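Long-range contacts in ALKF (Bacillus cereus, PDB 3ZBO), which has affinity for branched DNA, probably including Holliday junctions, and is related to the HEAT-like repeat DNA glycosylases, though its cellular function is unknown: residues Thr11-Leu16 / Thr65-Ala70; Ile76-Lys81 / Ala106-Glu111; Gly126-Met131 / Pro170-Ser175; Arg145-Phe150 / Ser187-His192. All coordinates share one frame; numbering follows the deposited sequence.

Interaction 1. Residues Thr11-Leu16 / Thr65-Ala70; sequences TVMQEL and TGNYDA
Helix-to-helix packing at the N-terminal end of this mainly helical fold, probably of the HEAT-like repeat kind, sets Met13 and Leu16 of helix 9-19 against the capped first turn of helix 68-77. Ala70 is the shared target. The Met13 chain is bent at chi2 (-59°) and chi3 (-73°), which brings SD to 3.7 Å from Ala70 CB. Beyond the sulfur, Met13 CE meets Thr65 CG2 tip to tip at 4.1 Å. One turn on, Leu16 sends CD1 to Ala70 CA at 3.8 Å; the small alanine lets the leucine branch settle against the helix backbone itself.

Most polar groups beside these contacts are bonded within the turn or to Leu62 and residues 38-40. Thr65 OG1 accepts from Asn67 N at 3.0 Å, which makes an ST turn, and also bonds to Leu62 O. The hydroxyl is thus held between the turn and the end of helix 56-63, and the methyl CG2 is left to face the methionine. Gly66 bridges the turn with positive phi. Asn67 then acts as N-cap: its OD1 accepts weakly from Asp69 N (2.9 Å) and Ala70 N (3.3 Å). The carboxylate of Asp69 takes the backbone N-H groups of Phe38, Gly39 and Val40.

What the turn offers helix 9-19 is therefore largely the methyls of Thr65 and Ala70 and the alpha carbon of Ala70. The flexible thioether and the branched leucine fit this surface by shape and dispersion, without directional bonds.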
# COMPACT_ATOMS: atom_id res chain seq x y z
N THR A 11 -24.87 10.25 -4.38
CA THR A 11 -25.14 10.06 -2.97
C THR A 11 -23.86 9.69 -2.20
O THR A 11 -23.59 10.23 -1.11
CB THR A 11 -26.19 8.98 -2.75
OG1 THR A 11 -27.39 9.41 -3.41
CG2 THR A 11 -26.49 8.73 -1.27
N VAL A 12 -23.04 8.82 -2.76
CA VAL A 12 -21.77 8.54 -2.08
C VAL A 12 -20.88 9.73 -1.96
O VAL A 12 -20.27 9.92 -0.88
CB VAL A 12 -20.98 7.40 -2.84
CG1 VAL A 12 -19.59 7.17 -2.20
CG2 VAL A 12 -21.86 6.08 -2.87
N MET A 13 -20.77 10.51 -3.04
CA MET A 13 -19.96 11.72 -3.05
C MET A 13 -20.50 12.72 -2.02
O MET A 13 -19.73 13.36 -1.27
CB MET A 13 -19.88 12.34 -4.40
CG MET A 13 -19.10 11.53 -5.49
SD MET A 13 -17.37 11.25 -4.94
CE MET A 13 -16.65 12.87 -5.12
N GLN A 14 -21.83 12.82 -1.91
CA GLN A 14 -22.35 13.71 -0.83
C GLN A 14 -22.02 13.24 0.57
O GLN A 14 -21.61 14.09 1.45
CB GLN A 14 -23.87 13.84 -0.99
CG GLN A 14 -24.22 14.82 -2.09
CD GLN A 14 -25.68 14.75 -2.49
OE1 GLN A 14 -26.17 15.68 -3.12
NE2 GLN A 14 -26.38 13.65 -2.13
N GLU A 15 -22.15 11.94 0.82
CA GLU A 15 -21.89 11.36 2.14
C GLU A 15 -20.40 11.52 2.50
O GLU A 15 -20.04 11.83 3.65
CB GLU A 15 -22.34 9.92 2.23
CG GLU A 15 -23.86 9.76 1.88
CD GLU A 15 -24.53 8.53 2.50
OE1 GLU A 15 -23.81 7.65 3.04
OE2 GLU A 15 -25.80 8.45 2.43
N LEU A 16 -19.52 11.31 1.52
CA LEU A 16 -18.09 11.46 1.82
C LEU A 16 -17.71 12.91 2.11
O LEU A 16 -16.97 13.21 3.03
CB LEU A 16 -17.26 10.94 0.63
CG LEU A 16 -17.26 9.43 0.42
CD1 LEU A 16 -16.36 9.12 -0.79
CD2 LEU A 16 -16.77 8.67 1.60
N THR A 65 -12.97 10.15 -10.17
CA THR A 65 -13.14 11.54 -9.68
C THR A 65 -11.79 12.25 -9.55
O THR A 65 -11.74 13.49 -9.61
CB THR A 65 -13.82 11.62 -8.34
OG1 THR A 65 -13.06 10.98 -7.36
CG2 THR A 65 -15.25 11.04 -8.46
N GLY A 66 -10.75 11.48 -9.26
CA GLY A 66 -9.49 12.11 -8.86
C GLY A 66 -9.53 12.75 -7.48
O GLY A 66 -8.54 13.42 -7.13
N ASN A 67 -10.55 12.45 -6.69
CA ASN A 67 -10.67 12.90 -5.32
C ASN A 67 -10.16 11.78 -4.42
O ASN A 67 -10.65 10.64 -4.44
CB ASN A 67 -12.13 13.26 -5.05
CG ASN A 67 -12.39 13.61 -3.59
OD1 ASN A 67 -11.88 12.98 -2.65
ND2 ASN A 67 -13.22 14.63 -3.38
N TYR A 68 -9.05 12.06 -3.69
CA TYR A 68 -8.41 11.03 -2.93
C TYR A 68 -9.39 10.21 -2.06
O TYR A 68 -9.32 8.98 -1.95
CB TYR A 68 -7.28 11.60 -2.01
CG TYR A 68 -6.71 10.54 -1.08
CD1 TYR A 68 -5.96 9.46 -1.56
CD2 TYR A 68 -7.02 10.56 0.33
CE1 TYR A 68 -5.50 8.47 -0.73
CE2 TYR A 68 -6.56 9.57 1.14
CZ TYR A 68 -5.77 8.50 0.66
OH TYR A 68 -5.32 7.49 1.43
N ASP A 69 -10.30 10.90 -1.36
CA ASP A 69 -11.15 10.09 -0.46
C ASP A 69 -12.09 9.20 -1.22
O ASP A 69 -12.38 8.04 -0.80
CB ASP A 69 -11.99 11.01 0.43
CG ASP A 69 -11.09 11.87 1.35
OD1 ASP A 69 -10.59 11.34 2.31
OD2 ASP A 69 -10.92 13.04 1.01
N ALA A 70 -12.61 9.74 -2.32
CA ALA A 70 -13.46 8.87 -3.18
C ALA A 70 -12.69 7.72 -3.78
O ALA A 70 -13.23 6.61 -3.92
CB ALA A 70 -14.06 9.72 -4.35

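Interaction 2. Residues Ile76-Lys81 / Ala106-Glu111; sequences IIADPK and AVTLSE
Thr108, in the last turns of helix 98-110, is the first residue of its segment to meet 76-81. Its CG2, anti to the backbone N, lies against Ala78 CB and Pro80 CB, 4.0 Å from each. The same torsion leaves OG1 to bond with Val104 O one turn back and with Arg240 NH2, so threonine serves an apolar and a polar neighbourhood at once. Its carbonyl is also involved: Pro80 CB lies 3.4 Å from Thr108 O, while that oxygen accepts from Glu111 N.

Ser110 OG donates back to Val107 O at 2.6 Å, and the Ser110 carbonyl receives Arg145 NH2.

Glu111 follows where the helix stops. Its CB lies 3.7 Å from Pro80 CG, the two side chains side by side and pointing the same way. Lys81 has a chain extended as far as CE, and the bend at chi4 (63°) brings NZ to Glu111 O at 3.1 Å. The C=O...NZ angle is 152°, with the nitrogen tilted 26° from the carbonyl plane.

Proline suits the start of the short 3-10 turn, being compact and lacking an N-H. The lysine charge is set against a carbonyl at the C-terminal end of a helix, where the partial negative charge would probably strengthen the bond.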
# COMPACT_ATOMS: atom_id res chain seq x y z
N ILE A 76 -12.14 0.19 -1.33
CA ILE A 76 -12.79 -0.65 -0.34
C ILE A 76 -13.94 -1.36 -0.97
O ILE A 76 -14.21 -2.55 -0.59
CB ILE A 76 -13.24 0.23 0.78
CG1 ILE A 76 -12.02 0.68 1.62
CG2 ILE A 76 -14.29 -0.56 1.69
CD1 ILE A 76 -12.41 1.91 2.33
N ILE A 77 -14.65 -0.71 -1.91
CA ILE A 77 -15.84 -1.36 -2.52
C ILE A 77 -15.59 -2.08 -3.84
O ILE A 77 -16.51 -2.53 -4.56
CB ILE A 77 -17.01 -0.40 -2.72
CG1 ILE A 77 -16.68 0.76 -3.70
CG2 ILE A 77 -17.44 0.14 -1.35
CD1 ILE A 77 -17.90 1.53 -4.24
N ALA A 78 -14.34 -2.12 -4.27
CA ALA A 78 -14.04 -2.78 -5.51
C ALA A 78 -14.25 -4.29 -5.44
O ALA A 78 -14.32 -4.87 -4.34
CB ALA A 78 -12.49 -2.49 -5.87
N ASP A 79 -14.30 -4.92 -6.61
CA ASP A 79 -14.28 -6.41 -6.68
C ASP A 79 -12.97 -6.87 -7.32
O ASP A 79 -12.85 -7.08 -8.53
CB ASP A 79 -15.47 -6.82 -7.59
CG ASP A 79 -15.74 -8.31 -7.53
OD1 ASP A 79 -14.94 -9.06 -6.90
OD2 ASP A 79 -16.77 -8.68 -8.16
N PRO A 80 -11.95 -6.99 -6.50
CA PRO A 80 -10.63 -7.28 -7.07
C PRO A 80 -10.52 -8.63 -7.71
O PRO A 80 -9.73 -8.74 -8.66
CB PRO A 80 -9.70 -7.18 -5.88
CG PRO A 80 -10.57 -7.26 -4.68
CD PRO A 80 -11.92 -6.71 -5.07
N LYS A 81 -11.34 -9.59 -7.28
CA LYS A 81 -11.23 -10.87 -7.97
C LYS A 81 -11.81 -10.80 -9.38
O LYS A 81 -11.53 -11.71 -10.21
CB LYS A 81 -11.85 -11.96 -7.13
CG LYS A 81 -11.00 -12.21 -5.90
CD LYS A 81 -11.56 -13.34 -5.10
CE LYS A 81 -10.54 -13.82 -4.09
NZ LYS A 81 -10.25 -12.73 -3.12
N ALA A 106 -2.35 -0.87 -4.26
CA ALA A 106 -1.62 -2.10 -3.85
C ALA A 106 -2.53 -2.95 -2.94
O ALA A 106 -2.39 -4.20 -2.96
CB ALA A 106 -0.37 -1.69 -3.08
N VAL A 107 -3.37 -2.32 -2.10
CA VAL A 107 -4.16 -3.14 -1.18
C VAL A 107 -5.28 -3.83 -2.01
O VAL A 107 -5.49 -5.05 -1.79
CB VAL A 107 -4.74 -2.25 -0.09
CG1 VAL A 107 -5.65 -3.10 0.83
CG2 VAL A 107 -3.69 -1.55 0.77
N THR A 108 -5.94 -3.12 -2.92
CA THR A 108 -6.92 -3.78 -3.79
C THR A 108 -6.26 -4.93 -4.57
O THR A 108 -6.75 -6.02 -4.63
CB THR A 108 -7.48 -2.76 -4.70
OG1 THR A 108 -8.12 -1.74 -3.90
CG2 THR A 108 -8.57 -3.37 -5.59
N LEU A 109 -5.05 -4.66 -5.07
CA LEU A 109 -4.30 -5.74 -5.80
C LEU A 109 -4.01 -6.95 -4.94
O LEU A 109 -4.10 -8.10 -5.41
CB LEU A 109 -3.02 -5.15 -6.44
CG LEU A 109 -2.12 -6.15 -7.23
CD1 LEU A 109 -2.95 -6.68 -8.46
CD2 LEU A 109 -0.86 -5.47 -7.69
N SER A 110 -3.66 -6.71 -3.66
CA SER A 110 -3.33 -7.84 -2.76
C SER A 110 -4.54 -8.73 -2.52
O SER A 110 -4.32 -9.85 -2.02
CB SER A 110 -2.74 -7.27 -1.40
OG SER A 110 -3.80 -6.73 -0.65
N GLU A 111 -5.73 -8.26 -2.88
CA GLU A 111 -6.97 -9.03 -2.65
C GLU A 111 -7.44 -9.68 -3.94
O GLU A 111 -8.51 -10.32 -3.95
CB GLU A 111 -8.05 -8.10 -2.10
CG GLU A 111 -7.79 -7.65 -0.61
CD GLU A 111 -7.76 -8.83 0.36
OE1 GLU A 111 -8.57 -9.77 0.17
OE2 GLU A 111 -6.94 -8.83 1.30

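Interaction 3. Residues Gly126-Met131 / Pro170-Ser175; sequences GDELKM and PERTKS
Glu128 and Pro170 slide past one another in opposite directions, the extended glutamate lying along the proline with CG 3.5 Å from Pro170 CB. A chi1 of 177° swings the glutamate chain clear of its own N, and it runs on straight to the first turn of helix 171-187. There OE2 accepts from Arg172 N at 2.8 Å on its anti lone pair, along a nearly straight path of 172°. The arginine side chain crosses the glutamate obliquely. Although carboxylate and guanidinium are almost parallel, 12° apart, they are not paired: Arg172 curls away to a cation-pi contact with Tyr98, while its CG lies 4.0 Å from Leu129 CD2.

Thr173 faces the opposing backbone. Its OG1 donates to Glu128 O at 3.0 Å, in the carbonyl plane and on a lone pair, and its CG2 rests 3.6 Å from Met131 CB. Met131, bent at chi3, crosses Pro170 at about a right angle, bringing CE to 3.7 Å from Pro170 CG.

Proline at the N-cap position has no side-chain acceptor to offer. A glutamate from helix 128-144 takes an N-H of that first turn instead, its negative charge probably stabilised by the positive end of the helix dipole.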
# COMPACT_ATOMS: atom_id res chain seq x y z
N GLY A 126 10.49 0.38 -13.32
CA GLY A 126 11.34 1.58 -13.21
C GLY A 126 10.61 2.86 -12.85
O GLY A 126 11.26 3.91 -12.75
N ASP A 127 9.26 2.84 -12.64
CA ASP A 127 8.50 4.03 -12.34
C ASP A 127 8.23 4.10 -10.86
O ASP A 127 7.84 3.09 -10.29
CB ASP A 127 7.17 3.96 -13.16
CG ASP A 127 6.22 4.99 -12.71
OD1 ASP A 127 5.41 4.81 -11.73
OD2 ASP A 127 6.26 6.08 -13.31
N GLU A 128 8.60 5.25 -10.25
CA GLU A 128 8.61 5.40 -8.76
C GLU A 128 7.34 4.82 -8.14
O GLU A 128 7.43 3.95 -7.20
CB GLU A 128 8.78 6.91 -8.39
CG GLU A 128 8.72 7.11 -6.87
CD GLU A 128 9.21 8.45 -6.47
OE1 GLU A 128 9.37 9.32 -7.42
OE2 GLU A 128 9.36 8.79 -5.32
N LEU A 129 6.18 5.34 -8.52
CA LEU A 129 5.01 4.96 -7.74
C LEU A 129 4.48 3.61 -8.16
O LEU A 129 3.87 2.87 -7.28
CB LEU A 129 3.91 5.99 -7.95
CG LEU A 129 4.21 7.37 -7.34
CD1 LEU A 129 3.19 8.40 -7.72
CD2 LEU A 129 4.20 7.23 -5.80
N LYS A 130 4.69 3.18 -9.41
CA LYS A 130 4.33 1.80 -9.72
C LYS A 130 5.19 0.76 -8.95
O LYS A 130 4.66 -0.23 -8.40
CB LYS A 130 4.52 1.45 -11.23
CG LYS A 130 3.49 2.02 -12.04
CD LYS A 130 3.68 1.38 -13.51
CE LYS A 130 2.95 2.27 -14.49
NZ LYS A 130 3.18 1.47 -15.77
N MET A 131 6.49 1.08 -8.84
CA MET A 131 7.33 0.18 -8.06
C MET A 131 6.92 0.23 -6.60
O MET A 131 6.94 -0.80 -5.96
CB MET A 131 8.83 0.58 -8.15
CG MET A 131 9.25 0.35 -9.63
SD MET A 131 11.07 0.55 -9.81
CE MET A 131 11.34 2.29 -9.44
N PRO A 170 14.11 5.45 -6.28
CA PRO A 170 13.27 6.63 -6.08
C PRO A 170 12.69 6.69 -4.70
O PRO A 170 12.52 5.63 -4.08
CB PRO A 170 12.17 6.45 -7.15
CG PRO A 170 12.73 5.48 -8.18
CD PRO A 170 13.63 4.57 -7.36
N GLU A 171 12.42 7.87 -4.22
CA GLU A 171 12.07 8.08 -2.80
C GLU A 171 10.92 7.21 -2.34
O GLU A 171 11.00 6.56 -1.29
CB GLU A 171 11.79 9.51 -2.40
CG GLU A 171 12.91 10.48 -2.90
CD GLU A 171 14.30 10.16 -2.36
OE1 GLU A 171 14.43 9.67 -1.20
OE2 GLU A 171 15.33 10.46 -3.07
N ARG A 172 9.79 7.24 -3.06
CA ARG A 172 8.68 6.45 -2.54
C ARG A 172 8.93 4.98 -2.67
O ARG A 172 8.42 4.18 -1.83
CB ARG A 172 7.36 6.78 -3.27
CG ARG A 172 6.88 8.18 -3.00
CD ARG A 172 6.94 8.77 -1.58
NE ARG A 172 6.45 7.75 -0.62
CZ ARG A 172 6.34 8.05 0.66
NH1 ARG A 172 6.57 9.34 1.10
NH2 ARG A 172 6.06 7.05 1.50
N THR A 173 9.74 4.55 -3.62
CA THR A 173 10.09 3.15 -3.76
C THR A 173 10.84 2.73 -2.48
O THR A 173 10.67 1.59 -1.98
CB THR A 173 10.91 2.91 -5.05
OG1 THR A 173 10.26 3.58 -6.13
CG2 THR A 173 10.93 1.42 -5.34
N LYS A 174 11.76 3.59 -1.99
CA LYS A 174 12.58 3.27 -0.83
C LYS A 174 11.63 2.96 0.36
O LYS A 174 11.89 2.04 1.14
CB LYS A 174 13.37 4.52 -0.36
CG LYS A 174 14.48 4.91 -1.27
CD LYS A 174 15.17 6.13 -0.60
CE LYS A 174 16.28 6.66 -1.47
NZ LYS A 174 16.78 7.96 -0.82
N SER A 175 10.57 3.77 0.56
CA SER A 175 9.64 3.54 1.68
C SER A 175 9.03 2.18 1.54
O SER A 175 8.96 1.43 2.56
CB SER A 175 8.57 4.64 1.63
OG SER A 175 7.48 4.25 2.52

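Interaction 4. Residues Arg145-Phe150 / Ser187-His192; sequences RKDNAF and SYVPLH
The Tyr188 ring and the Asp147 carboxylate are the flat groups at the centre of this loop-to-loop contact, their planes 71° apart. Over the centre of one ring face lies Pro190 CD, 3.7 Å above the plane and from the tyrosine's own loop; at the edge, in plane, come Asp147 O and Leu191 CD1. The carboxylate approaches obliquely, with OD1 3.3 Å from Tyr188 CD1. Phe150 also meets the tyrosine obliquely, its CB 4.1 Å from Tyr188 CE1, and Ala149 CB lies off-centre over one face of the Phe150 ring. A chi1 near -170° carries the Tyr188 ring across to the other loop.

The second carboxylate oxygen, Asp147 OD2, is 3.4 Å from Pro190 CD. It also accepts from a water at 2.7 Å, which donates to Ser187 O as well (2.8 Å) and accepts from Val189 N. Lys235 adds a salt bridge to Asp147 OD1 and bonds to Ser187 O, so water and ammonium reconcile two neighbouring acceptors. A second water donates to Phe150 O at 2.8 Å and is hydrogen-bonded to Tyr188 OH at 2.7 Å. Aspartate holds its carboxylate close to its own backbone, where one oxygen meets the ring and the other the water, and tyrosine joins a packing surface to a polar tip.

The two loops link helix 128-144 to 152-165 and helix 171-187 to 192-202. Tyr188 packs on Leu142 and Glu152, Phe150 on Leu141 and Leu142, and Leu191 on Ile155, while Lys235 comes in from beyond helix 219-228.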
# COMPACT_ATOMS: atom_id res chain seq x y z
N ARG A 145 -1.57 -13.95 3.47
CA ARG A 145 -1.40 -15.22 2.74
C ARG A 145 -0.54 -16.11 3.60
O ARG A 145 0.36 -15.70 4.34
CB ARG A 145 -0.69 -15.05 1.38
CG ARG A 145 -1.38 -14.16 0.33
CD ARG A 145 -2.62 -14.67 -0.26
NE ARG A 145 -3.20 -13.54 -1.01
CZ ARG A 145 -4.02 -13.64 -2.02
NH1 ARG A 145 -4.44 -14.86 -2.43
NH2 ARG A 145 -4.40 -12.54 -2.63
N LYS A 146 -0.79 -17.42 3.46
CA LYS A 146 0.11 -18.35 4.10
C LYS A 146 1.49 -18.36 3.40
O LYS A 146 1.66 -17.98 2.23
CB LYS A 146 -0.50 -19.80 4.11
CG LYS A 146 -2.02 -19.84 4.36
CD LYS A 146 -2.61 -21.30 4.38
CE LYS A 146 -3.77 -21.48 5.34
NZ LYS A 146 -3.37 -21.22 6.75
N ASP A 147 2.51 -18.77 4.15
CA ASP A 147 3.82 -18.74 3.63
C ASP A 147 4.02 -19.53 2.34
O ASP A 147 4.87 -19.20 1.51
CB ASP A 147 4.85 -19.18 4.70
CG ASP A 147 5.04 -18.14 5.79
OD1 ASP A 147 4.65 -16.96 5.58
OD2 ASP A 147 5.65 -18.53 6.80
N ASN A 148 3.27 -20.63 2.22
CA ASN A 148 3.37 -21.45 1.00
C ASN A 148 2.85 -20.78 -0.28
O ASN A 148 3.08 -21.31 -1.40
CB ASN A 148 2.75 -22.83 1.30
CG ASN A 148 1.24 -22.85 1.22
OD1 ASN A 148 0.56 -21.86 1.43
ND2 ASN A 148 0.68 -24.00 0.89
N ALA A 149 2.27 -19.58 -0.15
CA ALA A 149 1.92 -18.81 -1.33
C ALA A 149 3.12 -18.19 -1.95
O ALA A 149 2.98 -17.66 -3.08
CB ALA A 149 0.81 -17.74 -0.94
N PHE A 150 4.31 -18.27 -1.33
CA PHE A 150 5.52 -17.62 -1.88
C PHE A 150 6.64 -18.57 -2.09
O PHE A 150 6.81 -19.53 -1.31
CB PHE A 150 6.01 -16.54 -0.87
CG PHE A 150 4.92 -15.63 -0.43
CD1 PHE A 150 4.59 -14.52 -1.20
CD2 PHE A 150 4.16 -15.91 0.68
CE1 PHE A 150 3.51 -13.64 -0.84
CE2 PHE A 150 3.16 -15.08 1.07
CZ PHE A 150 2.78 -13.93 0.33
N SER A 187 6.74 -11.32 9.19
CA SER A 187 5.63 -12.13 8.72
C SER A 187 6.00 -13.30 7.80
O SER A 187 5.10 -14.04 7.45
CB SER A 187 4.58 -11.27 8.02
OG SER A 187 4.05 -10.28 8.93
N TYR A 188 7.26 -13.44 7.44
CA TYR A 188 7.72 -14.56 6.60
C TYR A 188 8.88 -15.26 7.24
O TYR A 188 10.04 -15.08 6.91
CB TYR A 188 8.10 -13.97 5.21
CG TYR A 188 8.34 -15.19 4.22
CD1 TYR A 188 7.30 -15.97 3.82
CD2 TYR A 188 9.65 -15.40 3.78
CE1 TYR A 188 7.59 -17.07 2.90
CE2 TYR A 188 9.98 -16.42 2.87
CZ TYR A 188 8.91 -17.27 2.50
OH TYR A 188 9.23 -18.30 1.64
N VAL A 189 8.53 -16.10 8.22
CA VAL A 189 9.58 -16.71 9.06
C VAL A 189 10.62 -17.53 8.34
O VAL A 189 11.76 -17.62 8.84
CB VAL A 189 9.03 -17.51 10.26
CG1 VAL A 189 8.23 -16.63 11.16
CG2 VAL A 189 8.23 -18.72 9.84
N PRO A 190 10.31 -18.09 7.15
CA PRO A 190 11.49 -18.77 6.50
C PRO A 190 12.72 -17.96 6.26
O PRO A 190 13.84 -18.48 6.23
CB PRO A 190 10.87 -19.32 5.23
CG PRO A 190 9.42 -19.51 5.54
CD PRO A 190 9.06 -18.25 6.42
N LEU A 191 12.59 -16.64 6.12
CA LEU A 191 13.71 -15.78 5.91
C LEU A 191 13.78 -14.69 6.99
O LEU A 191 14.39 -13.63 6.77
CB LEU A 191 13.56 -15.08 4.52
CG LEU A 191 13.74 -16.09 3.38
CD1 LEU A 191 13.42 -15.45 2.07
CD2 LEU A 191 15.11 -16.68 3.37
N HIS A 192 13.31 -15.07 8.20
CA HIS A 192 13.48 -14.10 9.34
C HIS A 192 14.92 -13.68 9.54
O HIS A 192 15.23 -12.45 9.60
CB HIS A 192 12.95 -14.73 10.65
CG HIS A 192 13.28 -13.86 11.80
ND1 HIS A 192 14.15 -14.15 12.84
CD2 HIS A 192 12.86 -12.61 11.98
CE1 HIS A 192 14.19 -13.10 13.68
NE2 HIS A 192 13.39 -12.17 13.17
O HOH W 1 5.64 -16.52 8.57
O HOH W 2 7.49 -20.34 1.33

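Interactions 1 and 2 share helix 68-77: its capped start packs in a buried, apolar contact with helix 9-19, and the chain beyond its far end meets helix 98-110 in a partly buried contact with a lysine-carbonyl bond. Interactions 3 and 4 divide another pair, helices 128-144 and 171-187. Residues 126-131/170-175 join their N-terminal ends at the surface through direct hydrogen bonds, whereas 145-150/187-192 join the loops after them, partly buried and bridged by water. Interactions 2 and 4 touch through Arg145; interactions 1 and 4 lie on opposite sides of the chain's centre, their centres about 37 Å apart.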